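Side-chain contacts in peptidoglycan-recognition protein SA (Drosophila melanogaster, PDB 1SXR), which binds peptidoglycan of Gram-positive bacteria as a secreted pattern-recognition receptor and so activates the Toll pathway of innate immunity: residues 96-100 with 101-105; 119-122 with 123-126. All blocks are in the same frame, centred on the assembly; numbering follows the deposited sequence.

Interaction 1 of 2, residues 96-100 with 101-105; sequences GAHTY and GYNAI. With SO4 (sulfate ion), chain C.
Asn103 sets its amide oxygen against His98 and Thr99. CG lies beside the backbone N, anti to the carbonyl carbon (chi1 -65°), and with chi2 -47° OD1 faces Thr99 N. There OD1 accepts from Thr99 N at 2.9 Å in a nearly straight bond. The same oxygen sits over the centre of the His98 ring, 3.4 Å above the plane, with amide and ring planes 85° apart. The other branch, ND2, donates to O2 of a sulfate ion at 3.1 Å and also to a water.

The sulfate probably comes from the crystallisation liquor. The backbone N of Asn103 and of Ala104 both bind its O1. At the edge of the His98 ring and in its plane, ND1 shares a 2.7 Å hydrogen bond with Thr99 OG1, and OG1 also bonds to His41. A water joins NE2 to the backbone at Gly96 N and Asn103 O.

Tyr100 carries Gly101 CA over its face as a CH-pi contact. Tyr102 N bonds to Thr99 O at 2.8 Å, closing a type II beta turn. This turn belongs to the loop between strands 86-88 and 106-111 of the amidase-type PGRP fold, near Thr156, a probable peptidoglycan-contacting residue.

Interaction 2 of 2, residues 119-122 with 123-126; sequences LPSD and AALQ
Ser121 holds its OG between its own backbone N and carbonyl carbon (chi1 72°), which swings the hydroxyl toward the start of the helix. There OG accepts from Ala124 N at 2.9 Å. This is the N-cap bond: the side chain satisfies an amide in the first turn, where no earlier helical carbonyl is available. OG also bonds to Asn82 O, so the hydroxyl ties the helix start to a second part of the chain. Leu125 has CG beside its backbone N (chi1 -64°), and the branched end reaches back toward Pro120.

The two methyls of Leu125 meet different parts of the preceding segment. CD2 lies 4.1 Å from Pro120 CG, and the two side chains cross at about a right angle. CD1 comes 3.7 Å from Pro120 O and 4.4 Å from Leu119 CD1. The ring of Pro120 also meets the helix at a second point, with its CB 3.9 Å from Ala124 CB. With an alanine at Leu125 both methyls go, which is likely to cost Pro120 and Leu119 their contact with this side chain and to open a gap beside the Pro120 ring.

The backbone takes up the regular pattern at once. Leu125 N bonds to Ser121 O at 3.0 Å, and Gln126 N bonds to Asp122 O at 2.9 Å. The carboxamide of Gln126 turns away along the helix, where its NE2 bonds to Asp130.

Phe111 of strand 106-111 packs against Pro120, Ala124 and Leu125. Trp170 adds to the apolar surround of Leu125. From helix 161-167, Thr162 and Glu166 touch Leu119, and Leu163 touches Pro120. Through these contacts the residues leading into helix 122-137 meet strand 106-111 and helix 161-167, and its first turn packs on Phe111.

Interaction 1 comes first along the chain, and interaction 2 follows it. Strand 106-111 lies between them: residues 96-105 form the loop leading into it, and residues 119-126 follow it and start helix 122-137. The contacts lie on opposite sides of the chain's centre. Their centres are 24 Å apart and their nearest atoms about 16 Å apart, so they do not touch. Both lie within the amidase-family region, and strand 106-111 of the mixed sheet links them along the chain. Interaction 1 is near a probable peptidoglycan-contacting residue. Interaction 2 is structural packing away from the annotated sites, joining a helix start to the sheet.

Interaction 1 of 2, residues 96-100 with 101-105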
loop_
_atom_site.group_PDB
_atom_site.type_symbol
_atom_site.label_atom_id
_atom_site.label_comp_id
_atom_site.label_asym_id
_atom_site.label_seq_id
_atom_site.Cartn_x
_atom_site.Cartn_y
_atom_site.Cartn_z
ATOM N N GLY A 96 -2.282 -7.457 5.994
ATOM C CA GLY A 96 -2.676 -7.579 4.592
ATOM C C GLY A 96 -1.987 -8.784 3.957
ATOM O O GLY A 96 -1.577 -9.718 4.667
ATOM N N ALA A 97 -1.856 -8.774 2.621
ATOM C CA ALA A 97 -1.295 -9.919 1.881
ATOM C C ALA A 97 -0.424 -9.420 0.710
ATOM O O ALA A 97 -0.301 -10.104 -0.320
ATOM C CB ALA A 97 -2.421 -10.792 1.366
ATOM N N HIS A 98 0.187 -8.249 0.881
ATOM C CA HIS A 98 0.957 -7.607 -0.196
ATOM C C HIS A 98 2.415 -8.038 -0.299
ATOM O O HIS A 98 2.978 -7.961 -1.396
ATOM C CB HIS A 98 0.920 -6.088 -0.013
ATOM C CG HIS A 98 1.248 -5.688 1.385
ATOM N ND1 HIS A 98 2.547 -5.537 1.835
ATOM C CD2 HIS A 98 0.446 -5.541 2.471
ATOM C CE1 HIS A 98 2.524 -5.283 3.135
ATOM N NE2 HIS A 98 1.262 -5.260 3.538
ATOM N N THR A 99 3.043 -8.456 0.804
ATOM C CA THR A 99 4.477 -8.715 0.800
ATOM C C THR A 99 4.819 -9.802 1.789
ATOM O O THR A 99 4.862 -9.517 2.988
ATOM C CB THR A 99 5.229 -7.469 1.266
ATOM O OG1 THR A 99 4.770 -6.332 0.526
ATOM C CG2 THR A 99 6.729 -7.571 0.932
ATOM N N TYR A 100 5.102 -11.014 1.306
ATOM C CA TYR A 100 5.496 -12.079 2.212
ATOM C C TYR A 100 6.627 -11.642 3.145
ATOM O O TYR A 100 7.649 -11.075 2.706
ATOM C CB TYR A 100 5.940 -13.332 1.431
ATOM C CG TYR A 100 6.727 -14.279 2.329
ATOM C CD1 TYR A 100 6.074 -15.057 3.240
ATOM C CD2 TYR A 100 8.126 -14.347 2.280
ATOM C CE1 TYR A 100 6.754 -15.892 4.099
ATOM C CE2 TYR A 100 8.840 -15.197 3.146
ATOM C CZ TYR A 100 8.132 -15.970 4.055
ATOM O OH TYR A 100 8.799 -16.831 4.931
ATOM N N GLY A 101 6.427 -11.880 4.446
ATOM C CA GLY A 101 7.447 -11.531 5.439
ATOM C C GLY A 101 7.256 -10.145 6.022
ATOM O O GLY A 101 7.859 -9.793 7.064
ATOM N N TYR A 102 6.427 -9.353 5.343
ATOM C CA TYR A 102 6.168 -7.970 5.753
ATOM C C TYR A 102 4.693 -7.646 5.880
ATOM O O TYR A 102 4.310 -6.475 5.907
ATOM C CB TYR A 102 6.890 -6.960 4.826
ATOM C CG TYR A 102 8.393 -6.919 5.103
ATOM C CD1 TYR A 102 8.920 -6.012 5.997
ATOM C CD2 TYR A 102 9.242 -7.824 4.505
ATOM C CE1 TYR A 102 10.283 -6.012 6.278
ATOM C CE2 TYR A 102 10.611 -7.830 4.759
ATOM C CZ TYR A 102 11.106 -6.899 5.655
ATOM O OH TYR A 102 12.443 -6.855 5.945
ATOM N N ASN A 103 3.841 -8.669 5.951
ATOM C CA ASN A 103 2.422 -8.433 6.122
ATOM C C ASN A 103 2.054 -8.189 7.584
ATOM O O ASN A 103 1.407 -7.184 7.889
ATOM C CB ASN A 103 1.617 -9.602 5.574
ATOM C CG ASN A 103 1.765 -9.744 4.075
ATOM O OD1 ASN A 103 1.655 -8.765 3.345
ATOM N ND2 ASN A 103 1.977 -10.970 3.605
ATOM N N ALA A 104 2.487 -9.073 8.491
ATOM C CA ALA A 104 2.232 -8.856 9.913
ATOM C C ALA A 104 2.953 -7.603 10.425
ATOM O O ALA A 104 2.420 -6.891 11.270
ATOM C CB ALA A 104 2.674 -10.073 10.729
ATOM N N ILE A 105 4.161 -7.351 9.927
ATOM C CA ILE A 105 5.000 -6.260 10.491
ATOM C C ILE A 105 5.104 -4.987 9.631
ATOM O O ILE A 105 5.802 -4.037 9.998
ATOM C CB ILE A 105 6.423 -6.764 10.838
ATOM C CG1 ILE A 105 7.156 -7.149 9.556
ATOM C CG2 ILE A 105 6.354 -7.889 11.886
ATOM C CD1 ILE A 105 8.651 -7.538 9.730
HETATM S S SO4 C . 3.794 -12.500 7.019
HETATM O O1 SO4 C . 4.459 -11.208 7.068
HETATM O O2 SO4 C . 3.462 -12.816 5.654
HETATM O O3 SO4 C . 2.543 -12.436 7.725
HETATM O O4 SO4 C . 4.698 -13.512 7.509
HETATM O O HOH W 1 -0.031 -5.645 6.057
HETATM O O HOH W 2 2.024 -12.289 0.886
#

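Interaction 2 of 2, residues 119-122 with 123-126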
loop_
_atom_site.group_PDB
_atom_site.type_symbol
_atom_site.label_atom_id
_atom_site.label_comp_id
_atom_site.label_asym_id
_atom_site.label_seq_id
_atom_site.Cartn_x
_atom_site.Cartn_y
_atom_site.Cartn_z
ATOM N N LEU A 119 6.399 8.147 -13.238
ATOM C CA LEU A 119 6.072 8.327 -11.828
ATOM C C LEU A 119 4.580 8.530 -11.646
ATOM O O LEU A 119 3.884 8.968 -12.574
ATOM C CB LEU A 119 6.795 9.555 -11.270
ATOM C CG LEU A 119 8.289 9.481 -11.011
ATOM C CD1 LEU A 119 8.750 10.830 -10.494
ATOM C CD2 LEU A 119 8.599 8.384 -10.000
ATOM N N PRO A 120 4.072 8.235 -10.447
ATOM C CA PRO A 120 2.730 8.680 -10.083
ATOM C C PRO A 120 2.649 10.205 -10.159
ATOM O O PRO A 120 3.689 10.881 -10.152
ATOM C CB PRO A 120 2.584 8.212 -8.628
ATOM C CG PRO A 120 3.521 7.029 -8.538
ATOM C CD PRO A 120 4.727 7.471 -9.369
ATOM N N SER A 121 1.431 10.723 -10.189
ATOM C CA SER A 121 1.209 12.181 -10.214
ATOM C C SER A 121 1.810 12.869 -8.994
ATOM O O SER A 121 2.033 12.245 -7.954
ATOM C CB SER A 121 -0.277 12.474 -10.236
ATOM O OG SER A 121 -0.864 12.177 -8.970
ATOM N N ASP A 122 2.054 14.170 -9.092
ATOM C CA ASP A 122 2.541 14.887 -7.931
ATOM C C ASP A 122 1.574 14.741 -6.766
ATOM O O ASP A 122 1.997 14.597 -5.608
ATOM C CB ASP A 122 2.704 16.374 -8.259
ATOM C CG ASP A 122 3.948 16.667 -9.074
ATOM O OD1 ASP A 122 4.769 15.754 -9.313
ATOM O OD2 ASP A 122 4.175 17.804 -9.517
ATOM N N ALA A 123 0.276 14.771 -7.075
ATOM C CA ALA A 123 -0.751 14.662 -6.039
ATOM C C ALA A 123 -0.645 13.307 -5.334
ATOM O O ALA A 123 -0.742 13.233 -4.117
ATOM C CB ALA A 123 -2.115 14.847 -6.636
ATOM N N ALA A 124 -0.406 12.253 -6.107
ATOM C CA ALA A 124 -0.287 10.911 -5.499
ATOM C C ALA A 124 0.939 10.802 -4.606
ATOM O O ALA A 124 0.866 10.289 -3.490
ATOM C CB ALA A 124 -0.301 9.806 -6.578
ATOM N N LEU A 125 2.072 11.304 -5.085
ATOM C CA LEU A 125 3.298 11.268 -4.297
ATOM C C LEU A 125 3.146 12.070 -3.003
ATOM O O LEU A 125 3.555 11.615 -1.951
ATOM C CB LEU A 125 4.493 11.769 -5.122
ATOM C CG LEU A 125 4.836 10.915 -6.340
ATOM C CD1 LEU A 125 5.885 11.577 -7.238
ATOM C CD2 LEU A 125 5.341 9.538 -5.888
ATOM N N GLN A 126 2.539 13.251 -3.077
ATOM C CA GLN A 126 2.369 14.058 -1.875
ATOM C C GLN A 126 1.394 13.383 -0.907
ATOM O O GLN A 126 1.576 13.436 0.320
ATOM C CB GLN A 126 1.905 15.476 -2.227
ATOM C CG GLN A 126 1.856 16.404 -1.030
ATOM C CD GLN A 126 3.232 16.635 -0.418
ATOM O OE1 GLN A 126 4.177 17.001 -1.119
ATOM N NE2 GLN A 126 3.340 16.438 0.895
#